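Local coordinates for protein geranylgeranyl pyrophosphate synthetase (Pyrococcus horikoshii, PDB 1WY0) that probably condenses isopentenyl pyrophosphate with allylic pyrophosphates to make geranylgeranyl pyrophosphate, the C20 precursor of archaeal membrane lipids, at residues L245-F250 with Y297-A303; V138-I142 with A184-V188; K3-F8 with L332-F336; I22-I26 with E123-R127. All blocks are in the same frame, centred on the assembly; numbering follows the deposited sequence.

All four contacts pair helices of an all-helical polyprenyl synthase subunit that assembles as a dimer. Contact 3 joins the first and last modelled helices, so the other three lie between its ends in sequence. Contacts 2 and 4 are direct neighbours, with centres about 16 Å apart: Ile142 CD1 of contact 2 packs 3.8 Å from Val125 CG2 of contact 4, and both reach the second subunit. Contact 1 stands apart, its centre about 41 Å from that of contact 4 and across the chain's centre from contacts 2 and 4. A mercury ion lies about 12 Å from the side chain of Ile142, and one lies about 13 Å from that of Glu123.

Contact 1. Residues L245-F250 with Y297-A303; sequences LIVAHF and YGSIDYA
His249 and Tyr302 both swing their rings away from the backbone N (chi1 176° and 168°), which lays one against the other, while Ser299 keeps OG beside its own N (chi1 -65°) and so turns it to the edge of the imidazole. His249 ND1 and Ser299 OG share a nearly straight hydrogen bond of 2.7 Å in the ring plane, in which either could be the donor. At the same edge His249 CE1 comes 2.9 Å from Tyr297 O. Over one face Tyr302 forms an offset stack, centroids 4.3 Å apart, and adds a CH-pi contact from its CB. Leu245 CD1 meets the rim of the tyrosine ring, 3.7 Å from Tyr302 CE2. Ile246 completes the seam: Ile246 CG1 presses on Ala303 CB at 3.5 Å, and CG2 lies against Ile300 CG1. Gly298, with positive phi, ends the preceding helix in a Schellman motif and is also the N-cap of helix 299-315. Leu245, Ile246, Ile300 and Ala303 also touch helix 197-224. The imidazole is thus fixed in rotation by a polar edge and an aromatic face: the serine satisfies a buried nitrogen, and the short approach of CE1 to the Tyr297 carbonyl is consistent with a C-H...O contact.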
loop_
_atom_site.group_PDB
_atom_site.type_symbol
_atom_site.label_atom_id
_atom_site.label_comp_id
_atom_site.label_asym_id
_atom_site.label_seq_id
_atom_site.Cartn_x
_atom_site.Cartn_y
_atom_site.Cartn_z
ATOM N N LEU A 245 22.766 13.959 6.166
ATOM C CA LEU A 245 24.173 13.658 5.904
ATOM C C LEU A 245 25.067 14.607 6.687
ATOM O O LEU A 245 26.193 14.261 7.035
ATOM C CB LEU A 245 24.482 13.793 4.412
ATOM C CG LEU A 245 25.961 13.660 4.042
ATOM C CD1 LEU A 245 26.555 12.401 4.659
ATOM C CD2 LEU A 245 26.090 13.639 2.528
ATOM N N ILE A 246 24.556 15.808 6.952
ATOM C CA ILE A 246 25.289 16.818 7.701
ATOM C C ILE A 246 25.500 16.364 9.143
ATOM O O ILE A 246 26.595 16.470 9.697
ATOM C CB ILE A 246 24.520 18.154 7.699
ATOM C CG1 ILE A 246 24.282 18.601 6.256
ATOM C CG2 ILE A 246 25.299 19.214 8.472
ATOM C CD1 ILE A 246 23.234 19.682 6.101
ATOM N N VAL A 247 24.437 15.853 9.751
ATOM C CA VAL A 247 24.492 15.380 11.125
ATOM C C VAL A 247 25.343 14.107 11.219
ATOM O O VAL A 247 26.035 13.888 12.217
ATOM C CB VAL A 247 23.063 15.113 11.639
ATOM C CG1 VAL A 247 23.099 14.391 12.948
ATOM C CG2 VAL A 247 22.331 16.421 11.805
ATOM N N ALA A 248 25.295 13.264 10.188
ATOM C CA ALA A 248 26.093 12.040 10.193
ATOM C C ALA A 248 27.580 12.402 10.131
ATOM O O ALA A 248 28.399 11.814 10.837
ATOM C CB ALA A 248 25.721 11.149 9.015
ATOM N N HIS A 249 27.929 13.365 9.285
ATOM C CA HIS A 249 29.321 13.784 9.173
ATOM C C HIS A 249 29.791 14.355 10.501
ATOM O O HIS A 249 30.907 14.093 10.938
ATOM C CB HIS A 249 29.489 14.850 8.093
ATOM C CG HIS A 249 30.883 15.390 7.993
ATOM N ND1 HIS A 249 31.336 16.438 8.767
ATOM C CD2 HIS A 249 31.910 15.057 7.178
ATOM C CE1 HIS A 249 32.581 16.727 8.433
ATOM N NE2 HIS A 249 32.951 15.904 7.469
ATOM N N PHE A 250 28.941 15.141 11.146
ATOM C CA PHE A 250 29.327 15.751 12.420
ATOM C C PHE A 250 29.597 14.707 13.511
ATOM O O PHE A 250 30.577 14.764 14.246
ATOM C CB PHE A 250 28.208 16.689 12.871
ATOM C CG PHE A 250 28.424 17.071 14.306
ATOM C CD1 PHE A 250 27.717 16.415 15.305
ATOM C CD2 PHE A 250 29.297 18.097 14.624
ATOM C CE1 PHE A 250 27.884 16.791 16.630
ATOM C CE2 PHE A 250 29.462 18.469 15.956
ATOM C CZ PHE A 250 28.759 17.817 16.962
ATOM N N TYR A 297 33.209 21.592 12.121
ATOM C CA TYR A 297 33.802 20.402 11.516
ATOM C C TYR A 297 33.542 20.304 10.004
ATOM O O TYR A 297 33.717 19.258 9.391
ATOM C CB TYR A 297 33.232 19.164 12.216
ATOM C CG TYR A 297 33.669 19.125 13.636
ATOM C CD1 TYR A 297 34.894 18.557 13.975
ATOM C CD2 TYR A 297 32.838 19.619 14.639
ATOM C CE1 TYR A 297 35.289 18.491 15.303
ATOM C CE2 TYR A 297 33.224 19.547 15.966
ATOM C CZ TYR A 297 34.445 18.982 16.300
ATOM O OH TYR A 297 34.848 18.931 17.621
ATOM N N GLY A 298 33.061 21.414 9.409
ATOM C CA GLY A 298 32.888 21.433 7.955
ATOM C C GLY A 298 31.718 20.549 7.494
ATOM O O GLY A 298 31.507 20.306 6.313
ATOM N N SER A 299 30.929 20.068 8.444
ATOM C CA SER A 299 29.812 19.181 8.124
ATOM C C SER A 299 28.842 19.726 7.071
ATOM O O SER A 299 28.463 19.006 6.156
ATOM C CB SER A 299 29.051 18.826 9.405
ATOM O OG SER A 299 29.878 18.066 10.279
ATOM N N ILE A 300 28.427 20.983 7.189
ATOM C CA ILE A 300 27.506 21.517 6.197
ATOM C C ILE A 300 28.180 21.539 4.822
ATOM O O ILE A 300 27.659 20.986 3.859
ATOM C CB ILE A 300 27.019 22.935 6.557
ATOM C CG1 ILE A 300 26.313 22.924 7.919
ATOM C CG2 ILE A 300 26.052 23.415 5.495
ATOM C CD1 ILE A 300 25.723 24.266 8.343
ATOM N N ASP A 301 29.342 22.175 4.743
ATOM C CA ASP A 301 30.101 22.265 3.497
ATOM C C ASP A 301 30.323 20.858 2.917
ATOM O O ASP A 301 30.196 20.634 1.713
ATOM C CB ASP A 301 31.448 22.947 3.780
ATOM C CG ASP A 301 31.893 23.857 2.656
ATOM O OD1 ASP A 301 32.393 23.348 1.621
ATOM O OD2 ASP A 301 31.742 25.092 2.809
ATOM N N TYR A 302 30.653 19.912 3.787
ATOM C CA TYR A 302 30.872 18.534 3.368
ATOM C C TYR A 302 29.690 18.011 2.557
ATOM O O TYR A 302 29.862 17.545 1.433
ATOM C CB TYR A 302 31.070 17.634 4.588
ATOM C CG TYR A 302 31.018 16.153 4.269
ATOM C CD1 TYR A 302 32.139 15.481 3.776
ATOM C CD2 TYR A 302 29.839 15.427 4.450
ATOM C CE1 TYR A 302 32.079 14.117 3.464
ATOM C CE2 TYR A 302 29.766 14.075 4.146
ATOM C CZ TYR A 302 30.887 13.426 3.651
ATOM O OH TYR A 302 30.800 12.099 3.315
ATOM N N ALA A 303 28.493 18.086 3.141
ATOM C CA ALA A 303 27.277 17.614 2.482
ATOM C C ALA A 303 26.998 18.377 1.188
ATOM O O ALA A 303 26.522 17.800 0.200
ATOM C CB ALA A 303 26.087 17.733 3.434
#

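Contact 2. Residues V138-I142 with A184-V188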
loop_
_atom_site.group_PDB
_atom_site.type_symbol
_atom_site.label_atom_id
_atom_site.label_comp_id
_atom_site.label_asym_id
_atom_site.label_seq_id
_atom_site.Cartn_x
_atom_site.Cartn_y
_atom_site.Cartn_z
ATOM N N VAL A 138 8.816 -2.819 -17.025
ATOM C CA VAL A 138 8.494 -1.558 -16.364
ATOM C C VAL A 138 7.868 -1.872 -15.005
ATOM O O VAL A 138 8.214 -1.263 -13.999
ATOM C CB VAL A 138 7.501 -0.714 -17.206
ATOM C CG1 VAL A 138 6.991 0.472 -16.391
ATOM C CG2 VAL A 138 8.189 -0.205 -18.469
ATOM N N LEU A 139 6.951 -2.832 -14.987
ATOM C CA LEU A 139 6.289 -3.242 -13.757
ATOM C C LEU A 139 7.330 -3.681 -12.741
ATOM O O LEU A 139 7.218 -3.363 -11.560
ATOM C CB LEU A 139 5.328 -4.400 -14.025
ATOM C CG LEU A 139 4.700 -5.101 -12.811
ATOM C CD1 LEU A 139 3.775 -4.153 -12.083
ATOM C CD2 LEU A 139 3.939 -6.323 -13.265
ATOM N N GLU A 140 8.349 -4.399 -13.207
ATOM C CA GLU A 140 9.398 -4.906 -12.334
ATOM C C GLU A 140 10.368 -3.852 -11.807
ATOM O O GLU A 140 10.989 -4.043 -10.759
ATOM C CB GLU A 140 10.169 -6.033 -13.035
ATOM C CG GLU A 140 11.465 -6.412 -12.345
ATOM C CD GLU A 140 12.025 -7.746 -12.819
ATOM O OE1 GLU A 140 11.803 -8.108 -13.998
ATOM O OE2 GLU A 140 12.698 -8.428 -12.012
ATOM N N VAL A 141 10.511 -2.750 -12.531
ATOM C CA VAL A 141 11.386 -1.673 -12.091
ATOM C C VAL A 141 10.650 -0.902 -10.999
ATOM O O VAL A 141 11.226 -0.509 -9.988
ATOM C CB VAL A 141 11.697 -0.684 -13.237
ATOM C CG1 VAL A 141 12.153 0.646 -12.658
ATOM C CG2 VAL A 141 12.775 -1.250 -14.148
ATOM N N ILE A 142 9.363 -0.696 -11.223
ATOM C CA ILE A 142 8.536 0.036 -10.286
ATOM C C ILE A 142 8.357 -0.753 -8.997
ATOM O O ILE A 142 8.355 -0.186 -7.918
ATOM C CB ILE A 142 7.178 0.372 -10.934
ATOM C CG1 ILE A 142 7.400 1.418 -12.044
ATOM C CG2 ILE A 142 6.196 0.868 -9.885
ATOM C CD1 ILE A 142 6.130 1.824 -12.817
ATOM N N ALA A 184 14.163 5.072 -10.810
ATOM C CA ALA A 184 13.112 4.367 -11.527
ATOM C C ALA A 184 12.444 5.262 -12.560
ATOM O O ALA A 184 12.048 4.797 -13.619
ATOM C CB ALA A 184 12.077 3.848 -10.552
ATOM N N SER A 185 12.309 6.545 -12.239
ATOM C CA SER A 185 11.698 7.506 -13.143
ATOM C C SER A 185 12.491 7.574 -14.452
ATOM O O SER A 185 11.933 7.436 -15.541
ATOM C CB SER A 185 11.667 8.895 -12.494
ATOM O OG SER A 185 10.931 8.890 -11.285
ATOM N N ALA A 186 13.794 7.795 -14.335
ATOM C CA ALA A 186 14.645 7.857 -15.520
ATOM C C ALA A 186 14.740 6.501 -16.222
ATOM O O ALA A 186 14.624 6.380 -17.435
ATOM C CB ALA A 186 16.039 8.310 -15.086
ATOM N N LYS A 187 15.001 5.460 -15.413
ATOM C CA LYS A 187 15.176 4.129 -15.982
ATOM C C LYS A 187 13.941 3.664 -16.759
ATOM O O LYS A 187 14.026 2.988 -17.775
ATOM C CB LYS A 187 15.477 3.162 -14.837
ATOM C CG LYS A 187 15.506 1.708 -15.303
ATOM C CD LYS A 187 15.981 0.757 -14.202
ATOM C CE LYS A 187 16.982 -0.281 -14.715
ATOM N NZ LYS A 187 18.190 -0.245 -13.893
ATOM N N VAL A 188 12.756 4.010 -16.219
ATOM C CA VAL A 188 11.526 3.615 -16.896
ATOM C C VAL A 188 11.285 4.449 -18.155
ATOM O O VAL A 188 10.640 4.017 -19.103
ATOM C CB VAL A 188 10.356 3.791 -15.926
ATOM C CG1 VAL A 188 9.053 3.932 -16.712
ATOM C CG2 VAL A 188 10.257 2.589 -15.007
#
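No flat group takes part where Val141 meets Val188 and Ala184: the interface has neither ring faces nor edges and is built from branched aliphatic side chains and the carbon part of a lysine. Val141 is its centre. Its chi1 of 159° turns Val141 CG1 away from the backbone N and in between two partners, Val188 CG2 at 3.6 Å and Ala184 CB at 3.8 Å. The other methyl, Val141 CG2, lies against the flank of Lys187, 3.8 Å from Lys187 CD, where the bends of the lysine chain at chi3 and chi4 begin. One turn earlier on helix 132-159, Val138 lies roughly perpendicular to Val188, with Val138 CG1 4.0 Å from Val188 CG1. Val188 CG1 leans on Val138, while CG2 is shared by Val141, Val138 and Ile142. The touch of Ile142 is looser, its CG1 4.3 Å from Val188 CG2. The short helical segments run nearly antiparallel, at 168° with axes 10.0 Å apart, so the CA of Val138 is nearest that of Val188, and the CA of Val141 nearest that of Ala184. The contacts between the two segments are apolar. The pair belongs to the helical bundle of the prenyl synthase fold: helix 69-90 touches both partners through Ile142 and Ser185, helices 49-57 and 197-224 pack on helix 167-193, and Leu139 rests on Ala126 of the second subunit.

Contact 3. Residues K3-F8 with L332-F336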
loop_
_atom_site.group_PDB
_atom_site.type_symbol
_atom_site.label_atom_id
_atom_site.label_comp_id
_atom_site.label_asym_id
_atom_site.label_seq_id
_atom_site.Cartn_x
_atom_site.Cartn_y
_atom_site.Cartn_z
ATOM N N LYS A 3 16.839 30.494 -18.352
ATOM C CA LYS A 3 16.510 29.237 -19.010
ATOM C C LYS A 3 15.716 28.327 -18.071
ATOM O O LYS A 3 14.896 27.515 -18.481
ATOM C CB LYS A 3 17.813 28.556 -19.425
ATOM C CG LYS A 3 19.040 29.225 -18.802
ATOM C CD LYS A 3 19.725 28.329 -17.769
ATOM C CE LYS A 3 20.897 29.026 -17.071
ATOM N NZ LYS A 3 21.437 28.151 -16.031
ATOM N N TYR A 4 16.018 28.461 -16.766
ATOM C CA TYR A 4 15.242 27.750 -15.763
ATOM C C TYR A 4 13.759 28.090 -15.880
ATOM O O TYR A 4 12.886 27.267 -15.637
ATOM C CB TYR A 4 15.763 28.151 -14.383
ATOM C CG TYR A 4 17.076 27.500 -14.131
ATOM C CD1 TYR A 4 17.838 27.876 -13.029
ATOM C CD2 TYR A 4 17.551 26.510 -14.992
ATOM C CE1 TYR A 4 19.057 27.262 -12.780
ATOM C CE2 TYR A 4 18.774 25.902 -14.750
ATOM C CZ TYR A 4 19.526 26.277 -13.652
ATOM O OH TYR A 4 20.738 25.666 -13.394
ATOM N N GLU A 5 13.512 29.370 -16.214
ATOM C CA GLU A 5 12.138 29.817 -16.405
ATOM C C GLU A 5 11.470 29.061 -17.554
ATOM O O GLU A 5 10.287 28.747 -17.534
ATOM C CB GLU A 5 12.166 31.313 -16.719
ATOM C CG GLU A 5 12.268 32.171 -15.458
ATOM C CD GLU A 5 12.991 31.396 -14.380
ATOM O OE1 GLU A 5 14.199 31.545 -14.259
ATOM O OE2 GLU A 5 12.332 30.646 -13.660
ATOM N N GLU A 6 12.273 28.805 -18.603
ATOM C CA GLU A 6 11.759 28.048 -19.737
ATOM C C GLU A 6 11.676 26.555 -19.416
ATOM O O GLU A 6 10.773 25.849 -19.846
ATOM C CB GLU A 6 12.694 28.274 -20.925
ATOM C CG GLU A 6 12.062 27.858 -22.253
ATOM C CD GLU A 6 12.694 28.647 -23.377
ATOM O OE1 GLU A 6 13.583 28.122 -24.034
ATOM O OE2 GLU A 6 12.290 29.788 -23.587
ATOM N N LEU A 7 12.643 26.060 -18.642
ATOM C CA LEU A 7 12.647 24.655 -18.243
ATOM C C LEU A 7 11.374 24.401 -17.452
ATOM O O LEU A 7 10.673 23.422 -17.691
ATOM C CB LEU A 7 13.864 24.339 -17.374
ATOM C CG LEU A 7 13.819 22.995 -16.633
ATOM C CD1 LEU A 7 13.626 21.850 -17.619
ATOM C CD2 LEU A 7 15.099 22.815 -15.847
ATOM N N PHE A 8 11.073 25.295 -16.514
ATOM C CA PHE A 8 9.864 25.161 -15.709
ATOM C C PHE A 8 8.640 25.340 -16.589
ATOM O O PHE A 8 7.541 24.908 -16.239
ATOM C CB PHE A 8 9.849 26.194 -14.583
ATOM C CG PHE A 8 10.888 25.951 -13.531
ATOM C CD1 PHE A 8 11.238 24.649 -13.172
ATOM C CD2 PHE A 8 11.500 27.015 -12.877
ATOM C CE1 PHE A 8 12.180 24.412 -12.182
ATOM C CE2 PHE A 8 12.446 26.789 -11.882
ATOM C CZ PHE A 8 12.783 25.482 -11.536
ATOM N N LEU A 332 19.860 20.515 -17.095
ATOM C CA LEU A 332 19.488 21.748 -16.424
ATOM C C LEU A 332 18.827 21.449 -15.076
ATOM O O LEU A 332 19.184 22.044 -14.061
ATOM C CB LEU A 332 18.546 22.576 -17.305
ATOM C CG LEU A 332 19.201 23.332 -18.469
ATOM C CD1 LEU A 332 18.173 24.218 -19.172
ATOM C CD2 LEU A 332 20.338 24.187 -17.930
ATOM N N LEU A 333 17.872 20.524 -15.076
ATOM C CA LEU A 333 17.167 20.147 -13.853
ATOM C C LEU A 333 18.163 19.734 -12.780
ATOM O O LEU A 333 18.144 20.257 -11.661
ATOM C CB LEU A 333 16.206 18.993 -14.141
ATOM C CG LEU A 333 15.345 18.459 -12.998
ATOM C CD1 LEU A 333 14.386 19.535 -12.490
ATOM C CD2 LEU A 333 14.568 17.259 -13.510
ATOM N N ALA A 334 19.050 18.807 -13.128
ATOM C CA ALA A 334 20.048 18.341 -12.180
ATOM C C ALA A 334 20.874 19.503 -11.656
ATOM O O ALA A 334 21.211 19.553 -10.470
ATOM C CB ALA A 334 20.957 17.318 -12.839
ATOM N N LYS A 335 21.204 20.437 -12.540
ATOM C CA LYS A 335 22.009 21.584 -12.151
ATOM C C LYS A 335 21.191 22.549 -11.293
ATOM O O LYS A 335 21.712 23.151 -10.359
ATOM C CB LYS A 335 22.557 22.289 -13.397
ATOM C CG LYS A 335 23.926 22.916 -13.197
ATOM C CD LYS A 335 24.355 23.734 -14.415
ATOM C CE LYS A 335 25.697 24.432 -14.167
ATOM N NZ LYS A 335 26.123 25.294 -15.312
ATOM N N PHE A 336 19.907 22.685 -11.608
ATOM C CA PHE A 336 19.042 23.559 -10.825
ATOM C C PHE A 336 18.868 23.010 -9.411
ATOM O O PHE A 336 18.924 23.715 -8.411
ATOM C CB PHE A 336 17.679 23.615 -11.511
ATOM C CG PHE A 336 16.688 24.325 -10.634
ATOM C CD1 PHE A 336 16.728 25.713 -10.536
ATOM C CD2 PHE A 336 15.704 23.607 -9.970
ATOM C CE1 PHE A 336 15.776 26.379 -9.776
ATOM C CE2 PHE A 336 14.753 24.285 -9.211
ATOM C CZ PHE A 336 14.785 25.670 -9.110
#
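Phe336 takes part in two edge-to-face aromatic pairs at once, offering its edge to the face of Tyr4 and its own face to the edge of Phe8. The Phe336 and Tyr4 planes stand at 77°, and those of Phe336 and Phe8 at 83°. The ring centroids are 5.1 Å apart in the Tyr4 pair. Against Tyr4, Phe336 CD1 leads, 3.5 Å from Tyr4 CD1, and the CB of Phe336 follows over the same face in a CH-pi contact. Phe8 comes in on the phenylalanine ring with its CZ end, closer in the model than carbons can properly sit, so the exact spacing there is doubtful. Phe336 reaches both partners because its CG lies opposite the backbone N (chi1 171°), carrying the ring off helix 325-336 and across to helix 3-25. Leu332 CD2 meets the rim of the Tyr4 ring, 3.9 Å from Tyr4 CE2. Beside the aromatic cluster Leu7 and Leu332 lie alongside each other, pointing opposite ways, with Leu7 CD2 3.8 Å from Leu332 CB. Helix 49-57 covers this side, Phe52 touching Leu7 while Val49 and Val53 touch Leu333. The contact thereby joins the N-terminal and C-terminal helices. The Tyr4 hydroxyl extends past Lys335 to a hydrogen bond with Glu339, which anchors the outer end of the ring. At the exposed margin Lys3 NZ and Lys335 NZ stand 5.5 Å apart, a spacing at which like charges would repel mildly, so cohesion rests on the aromatic and aliphatic groups.

Contact 4. Residues I22-I26 with E123-R127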
loop_
_atom_site.group_PDB
_atom_site.type_symbol
_atom_site.label_atom_id
_atom_site.label_comp_id
_atom_site.label_asym_id
_atom_site.label_seq_id
_atom_site.Cartn_x
_atom_site.Cartn_y
_atom_site.Cartn_z
ATOM N N ILE A 22 -3.941 11.550 -13.987
ATOM C CA ILE A 22 -4.000 11.332 -12.554
ATOM C C ILE A 22 -5.423 11.452 -12.040
ATOM O O ILE A 22 -5.928 10.559 -11.362
ATOM C CB ILE A 22 -3.119 12.349 -11.785
ATOM C CG1 ILE A 22 -1.648 11.939 -11.887
ATOM C CG2 ILE A 22 -3.564 12.432 -10.326
ATOM C CD1 ILE A 22 -0.701 12.892 -11.215
ATOM N N PHE A 23 -6.080 12.552 -12.377
ATOM C CA PHE A 23 -7.430 12.772 -11.896
ATOM C C PHE A 23 -8.536 11.981 -12.572
ATOM O O PHE A 23 -9.694 12.077 -12.181
ATOM C CB PHE A 23 -7.728 14.269 -11.899
ATOM C CG PHE A 23 -6.942 15.020 -10.860
ATOM C CD1 PHE A 23 -7.115 14.736 -9.508
ATOM C CD2 PHE A 23 -5.988 15.960 -11.228
ATOM C CE1 PHE A 23 -6.349 15.366 -8.542
ATOM C CE2 PHE A 23 -5.213 16.599 -10.267
ATOM C CZ PHE A 23 -5.394 16.300 -8.920
ATOM N N GLU A 24 -8.195 11.194 -13.585
ATOM C CA GLU A 24 -9.219 10.375 -14.206
ATOM C C GLU A 24 -9.140 9.034 -13.485
ATOM O O GLU A 24 -10.092 8.254 -13.486
ATOM C CB GLU A 24 -8.992 10.219 -15.712
ATOM C CG GLU A 24 -8.016 9.147 -16.143
ATOM C CD GLU A 24 -8.028 8.966 -17.652
ATOM O OE1 GLU A 24 -8.082 9.993 -18.364
ATOM O OE2 GLU A 24 -7.984 7.805 -18.121
ATOM N N LEU A 25 -7.989 8.788 -12.857
ATOM C CA LEU A 25 -7.766 7.576 -12.076
ATOM C C LEU A 25 -8.345 7.797 -10.677
ATOM O O LEU A 25 -8.942 6.894 -10.098
ATOM C CB LEU A 25 -6.271 7.255 -11.975
ATOM C CG LEU A 25 -5.601 6.510 -13.134
ATOM C CD1 LEU A 25 -4.118 6.422 -12.875
ATOM C CD2 LEU A 25 -6.187 5.108 -13.276
ATOM N N ILE A 26 -8.160 8.997 -10.133
ATOM C CA ILE A 26 -8.699 9.318 -8.818
ATOM C C ILE A 26 -9.656 10.500 -8.930
ATOM O O ILE A 26 -9.331 11.635 -8.577
ATOM C CB ILE A 26 -7.583 9.628 -7.764
ATOM C CG1 ILE A 26 -6.670 10.758 -8.239
ATOM C CG2 ILE A 26 -6.735 8.387 -7.521
ATOM C CD1 ILE A 26 -5.623 11.143 -7.209
ATOM N N GLU A 123 -2.726 0.432 -11.280
ATOM C CA GLU A 123 -3.749 0.413 -12.285
ATOM C C GLU A 123 -3.308 1.279 -13.432
ATOM O O GLU A 123 -3.600 1.009 -14.590
ATOM C CB GLU A 123 -5.031 0.974 -11.697
ATOM C CG GLU A 123 -6.218 0.708 -12.613
ATOM C CD GLU A 123 -7.334 1.674 -12.299
ATOM O OE1 GLU A 123 -7.578 1.930 -11.132
ATOM O OE2 GLU A 123 -7.980 2.142 -13.232
ATOM N N ALA A 124 -2.499 2.295 -13.136
ATOM C CA ALA A 124 -1.903 3.146 -14.166
ATOM C C ALA A 124 -0.888 2.344 -14.976
ATOM O O ALA A 124 -0.800 2.492 -16.189
ATOM C CB ALA A 124 -1.216 4.351 -13.526
ATOM N N VAL A 125 -0.116 1.504 -14.298
ATOM C CA VAL A 125 0.873 0.675 -14.973
ATOM C C VAL A 125 0.186 -0.264 -15.959
ATOM O O VAL A 125 0.678 -0.482 -17.061
ATOM C CB VAL A 125 1.669 -0.180 -13.970
ATOM C CG1 VAL A 125 2.541 -1.180 -14.711
ATOM C CG2 VAL A 125 2.532 0.713 -13.101
ATOM N N ALA A 126 -0.948 -0.825 -15.551
ATOM C CA ALA A 126 -1.689 -1.744 -16.396
ATOM C C ALA A 126 -2.228 -1.055 -17.653
ATOM O O ALA A 126 -2.140 -1.613 -18.743
ATOM C CB ALA A 126 -2.830 -2.372 -15.600
ATOM N N ARG A 127 -2.776 0.151 -17.505
ATOM C CA ARG A 127 -3.314 0.902 -18.643
ATOM C C ARG A 127 -2.269 1.328 -19.677
ATOM O O ARG A 127 -2.623 1.832 -20.740
ATOM C CB ARG A 127 -4.048 2.161 -18.168
ATOM C CG ARG A 127 -5.318 1.907 -17.389
ATOM C CD ARG A 127 -6.071 3.205 -17.191
ATOM N NE ARG A 127 -7.309 3.025 -16.445
ATOM C CZ ARG A 127 -8.186 3.996 -16.221
ATOM N NH1 ARG A 127 -7.961 5.215 -16.689
ATOM N NH2 ARG A 127 -9.281 3.753 -15.514
#
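Arg127 joins Glu24 and Glu123 in a salt-bridge network that ties the C-terminal part of helix 3-25 to residues 123-127 in this all-helical fold. From CB the arginine chain sets out beside its own backbone N (chi1 -67°) and then runs fully extended from CG to NE. Arg127 NE is the first atom to meet the other helix, 4.0 Å from Leu25 CD2. Next along the chain, Arg127 CZ has Leu25 CD2 squarely over it at 3.7 Å, covering one face of the guanidinium. The tip then divides between two acids. Arg127 NH1 forms a salt bridge of 3.0 Å with Glu24 OE2, which approaches at the guanidinium edge, although the carboxylate and guanidinium planes are turned 61° apart. Arg127 NH2 forms a second salt bridge, 3.1 Å from Glu123 OE2 within its own segment. The two acids fix the rotation of the guanidinium about its chain, and it would be expected to favour the ionised form of both carboxylates. Glu123 also faces the dimer interface, packing on Val143 of the second subunit and giving OE1 to a weak hydrogen bond from Asn147 of that subunit. Lys120 NZ hydrogen-bonds to Leu25 O, a second polar tie between the helices. Leu25 divides its two methyls: CD2 covers the arginine and Leu25 CD1 packs 3.6 Å from Ala124 CB.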